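Local coordinates for protein pyridoxine 4-oxidase (Mesorhizobium loti, PDB 4HA6) that oxidises pyridoxine at its 4-hydroxymethyl group to pyridoxal, using FAD as cofactor and molecular oxygen as electron acceptor, as a member of the GMC oxidoreductase family, at residues His444-Cys448 / Ala486-His490. Numbering follows the deposited sequence.
With FAD (flavin-adenine dinucleotide), chain B; PXM (4-(aminomethyl)-5-(hydroxymethyl)-2-methylpyridin-3-ol), chain J.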
loop_
_atom_site.group_PDB
_atom_site.type_symbol
_atom_site.label_atom_id
_atom_site.label_comp_id
_atom_site.label_asym_id
_atom_site.label_seq_id
_atom_site.Cartn_x
_atom_site.Cartn_y
_atom_site.Cartn_z
ATOM N N HIS A 444 -7.294 -0.080 4.964
ATOM C CA HIS A 444 -6.759 -1.293 4.354
ATOM C C HIS A 444 -5.238 -1.175 4.224
ATOM O O HIS A 444 -4.595 -2.097 3.728
ATOM C CB HIS A 444 -7.413 -1.487 2.983
ATOM C CG HIS A 444 -7.282 -2.872 2.404
ATOM N ND1 HIS A 444 -6.314 -3.769 2.790
ATOM C CD2 HIS A 444 -8.009 -3.495 1.442
ATOM C CE1 HIS A 444 -6.442 -4.887 2.087
ATOM N NE2 HIS A 444 -7.467 -4.746 1.271
ATOM N N HIS A 445 -4.685 -0.032 4.648
ATOM C CA HIS A 445 -3.303 0.279 4.682
ATOM C C HIS A 445 -2.650 0.620 3.387
ATOM O O HIS A 445 -1.530 0.273 3.202
ATOM C CB HIS A 445 -2.487 -0.823 5.358
ATOM C CG HIS A 445 -2.884 -1.085 6.738
ATOM N ND1 HIS A 445 -3.663 -2.060 7.061
ATOM C CD2 HIS A 445 -2.696 -0.371 7.860
ATOM C CE1 HIS A 445 -3.904 -2.005 8.313
ATOM N NE2 HIS A 445 -3.323 -0.981 8.792
ATOM N N HIS A 446 -3.333 1.291 2.495
ATOM C CA HIS A 446 -2.814 1.608 1.167
ATOM C C HIS A 446 -2.777 3.108 0.854
ATOM O O HIS A 446 -3.287 3.510 -0.200
ATOM C CB HIS A 446 -3.666 0.905 0.095
ATOM C CG HIS A 446 -3.825 -0.566 0.324
ATOM N ND1 HIS A 446 -4.954 -1.258 -0.050
ATOM C CD2 HIS A 446 -2.997 -1.470 0.895
ATOM C CE1 HIS A 446 -4.820 -2.529 0.292
ATOM N NE2 HIS A 446 -3.637 -2.685 0.851
ATOM N N PRO A 447 -2.179 3.930 1.744
ATOM C CA PRO A 447 -2.128 5.370 1.442
ATOM C C PRO A 447 -1.233 5.642 0.239
ATOM O O PRO A 447 -0.217 4.949 0.088
ATOM C CB PRO A 447 -1.501 5.977 2.700
ATOM C CG PRO A 447 -0.663 4.879 3.281
ATOM C CD PRO A 447 -1.437 3.605 2.980
ATOM N N CYS A 448 -1.619 6.614 -0.597
ATOM C CA CYS A 448 -0.906 6.926 -1.834
ATOM C C CYS A 448 -1.416 8.243 -2.429
ATOM O O CYS A 448 -2.425 8.782 -1.966
ATOM C CB CYS A 448 -1.083 5.786 -2.850
ATOM S SG CYS A 448 -2.756 5.692 -3.642
ATOM N N ALA A 486 -6.852 -1.615 -7.868
ATOM C CA ALA A 486 -8.075 -2.184 -7.280
ATOM C C ALA A 486 -7.864 -2.797 -5.887
ATOM O O ALA A 486 -8.772 -2.784 -5.045
ATOM C CB ALA A 486 -8.716 -3.219 -8.235
ATOM N N GLY A 487 -6.677 -3.353 -5.652
ATOM C CA GLY A 487 -6.406 -4.072 -4.416
ATOM C C GLY A 487 -5.114 -3.561 -3.793
ATOM O O GLY A 487 -4.682 -2.448 -4.080
ATOM N N PRO A 488 -4.487 -4.377 -2.943
ATOM C CA PRO A 488 -3.260 -3.956 -2.265
ATOM C C PRO A 488 -2.195 -3.419 -3.238
ATOM O O PRO A 488 -2.027 -3.951 -4.345
ATOM C CB PRO A 488 -2.806 -5.250 -1.567
ATOM C CG PRO A 488 -4.085 -5.984 -1.292
ATOM C CD PRO A 488 -4.919 -5.726 -2.525
ATOM N N ILE A 489 -1.480 -2.378 -2.807
ATOM C CA ILE A 489 -0.653 -1.573 -3.702
ATOM C C ILE A 489 0.854 -1.859 -3.705
ATOM O O ILE A 489 1.608 -1.185 -4.417
ATOM C CB ILE A 489 -0.801 -0.079 -3.360
ATOM C CG1 ILE A 489 -0.277 0.203 -1.943
ATOM C CG2 ILE A 489 -2.257 0.381 -3.519
ATOM C CD1 ILE A 489 -0.334 1.688 -1.567
ATOM N N HIS A 490 1.317 -2.813 -2.905
ATOM C CA HIS A 490 2.760 -3.030 -2.799
ATOM C C HIS A 490 3.361 -3.419 -4.160
ATOM O O HIS A 490 4.434 -2.930 -4.533
ATOM C CB HIS A 490 3.070 -4.074 -1.718
ATOM C CG HIS A 490 4.526 -4.233 -1.405
ATOM N ND1 HIS A 490 5.171 -5.450 -1.483
ATOM C CD2 HIS A 490 5.454 -3.340 -0.983
ATOM C CE1 HIS A 490 6.435 -5.297 -1.123
ATOM N NE2 HIS A 490 6.635 -4.028 -0.816
HETATM P PA FAD B . 7.367 2.498 2.804
HETATM O O1A FAD B . 7.592 1.035 2.447
HETATM O O2A FAD B . 6.430 2.829 3.931
HETATM O O5B FAD B . 8.824 3.135 3.107
HETATM C C5B FAD B . 9.041 4.412 3.700
HETATM C C4B FAD B . 10.396 4.308 4.385
HETATM O O4B FAD B . 11.045 5.581 4.477
HETATM C C3B FAD B . 10.245 3.789 5.808
HETATM O O3B FAD B . 11.253 2.780 5.985
HETATM C C2B FAD B . 10.508 5.004 6.695
HETATM O O2B FAD B . 11.095 4.623 7.952
HETATM C C1B FAD B . 11.451 5.840 5.835
HETATM N N9A FAD B . 11.370 7.315 6.050
HETATM C C8A FAD B . 10.247 8.055 6.178
HETATM N N7A FAD B . 10.561 9.370 6.337
HETATM C C5A FAD B . 11.909 9.492 6.306
HETATM C C6A FAD B . 12.891 10.603 6.409
HETATM N N6A FAD B . 12.479 11.899 6.578
HETATM N N1A FAD B . 14.215 10.285 6.324
HETATM C C2A FAD B . 14.634 9.014 6.146
HETATM N N3A FAD B . 13.785 7.967 6.041
HETATM C C4A FAD B . 12.434 8.133 6.111
HETATM N N1 FAD B . 0.428 -3.896 0.472
HETATM C C2 FAD B . 0.179 -4.990 -0.273
HETATM O O2 FAD B . 0.291 -4.902 -1.516
HETATM N N3 FAD B . -0.213 -6.160 0.266
HETATM C C4 FAD B . -0.363 -6.324 1.592
HETATM O O4 FAD B . -0.743 -7.421 2.080
HETATM C C4X FAD B . -0.106 -5.166 2.477
HETATM N N5 FAD B . -0.248 -5.238 3.817
HETATM C C5X FAD B . 0.013 -4.165 4.605
HETATM C C6 FAD B . -0.128 -4.255 5.989
HETATM C C7 FAD B . 0.148 -3.156 6.798
HETATM C C7M FAD B . -0.007 -3.271 8.295
HETATM C C8 FAD B . 0.598 -1.877 6.184
HETATM C C8M FAD B . 0.888 -0.689 7.063
HETATM C C9 FAD B . 0.744 -1.776 4.801
HETATM C C9A FAD B . 0.458 -2.880 3.997
HETATM N N10 FAD B . 0.598 -2.790 2.601
HETATM C C10 FAD B . 0.320 -3.918 1.816
HETATM C "C1'" FAD B . 1.023 -1.529 1.981
HETATM C "C2'" FAD B . 2.465 -1.560 1.501
HETATM O "O2'" FAD B . 3.310 -2.131 2.513
HETATM C "C3'" FAD B . 2.870 -0.112 1.216
HETATM O "O3'" FAD B . 1.890 0.468 0.340
HETATM C "C4'" FAD B . 4.248 -0.033 0.584
HETATM O "O4'" FAD B . 5.181 -0.680 1.467
HETATM C "C5'" FAD B . 4.661 1.420 0.321
HETATM O "O5'" FAD B . 6.076 1.456 0.151
HETATM P P FAD B . 6.820 2.866 0.006
HETATM O O1P FAD B . 8.228 2.667 -0.543
HETATM O O2P FAD B . 5.896 3.857 -0.671
HETATM O O3P FAD B . 6.901 3.355 1.531
HETATM N N1 PXM J . -6.413 -7.229 5.630
HETATM C C2 PXM J . -5.866 -6.033 5.836
HETATM C C2A PXM J . -6.341 -5.113 6.917
HETATM C C3 PXM J . -4.824 -5.678 4.993
HETATM O O3 PXM J . -4.223 -4.451 5.162
HETATM C C4 PXM J . -4.372 -6.535 3.966
HETATM C C5 PXM J . -5.011 -7.799 3.805
HETATM C C5A PXM J . -4.662 -8.863 2.783
HETATM O O5 PXM J . -4.039 -8.461 1.613
HETATM C C6 PXM J . -6.051 -8.100 4.691
HETATM C C4A PXM J . -3.237 -6.041 3.115
HETATM N N4 PXM J . -3.418 -4.710 2.612
#
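H446 lays one face of its imidazole over the backbone of P488, whose CA stands 3.6 Å from the ring centroid, 29° off the normal, in a CH-pi contact. The opposite face lies under the carbonyl oxygen of H444, so the ring is held between the two loops. With CG anti to the carbonyl carbon (chi1 -52°), its NE2 comes 2.7 Å from N4 of the pyridoxamine, while ND1 is hydrogen-bonded to H292, which helps fix the ring's rotation. At the base of the H446 side chain, I489 CD1 lies 3.8 Å from CB. The ring of H445 leads away from 486-490 to the flavin, a face against C7M, and ND1 donates in the ring plane to ligand O3 (3.1 Å, 163°). Replacing H445 with an alanine would probably cost O3 this donor and remove the imidazole packed against C7M. Ligand O3 in turn donates to H444 O (2.8 Å), which N4 also reaches as a donor (3.1 Å). On the other loop, H490 N donates to flavin O2 (2.7 Å), and P488 CB packs against the same oxygen. One buried contact grips cofactor and ligand together, consistent with a GMC active site presenting the ligand's 4-substituent to both histidine and flavin.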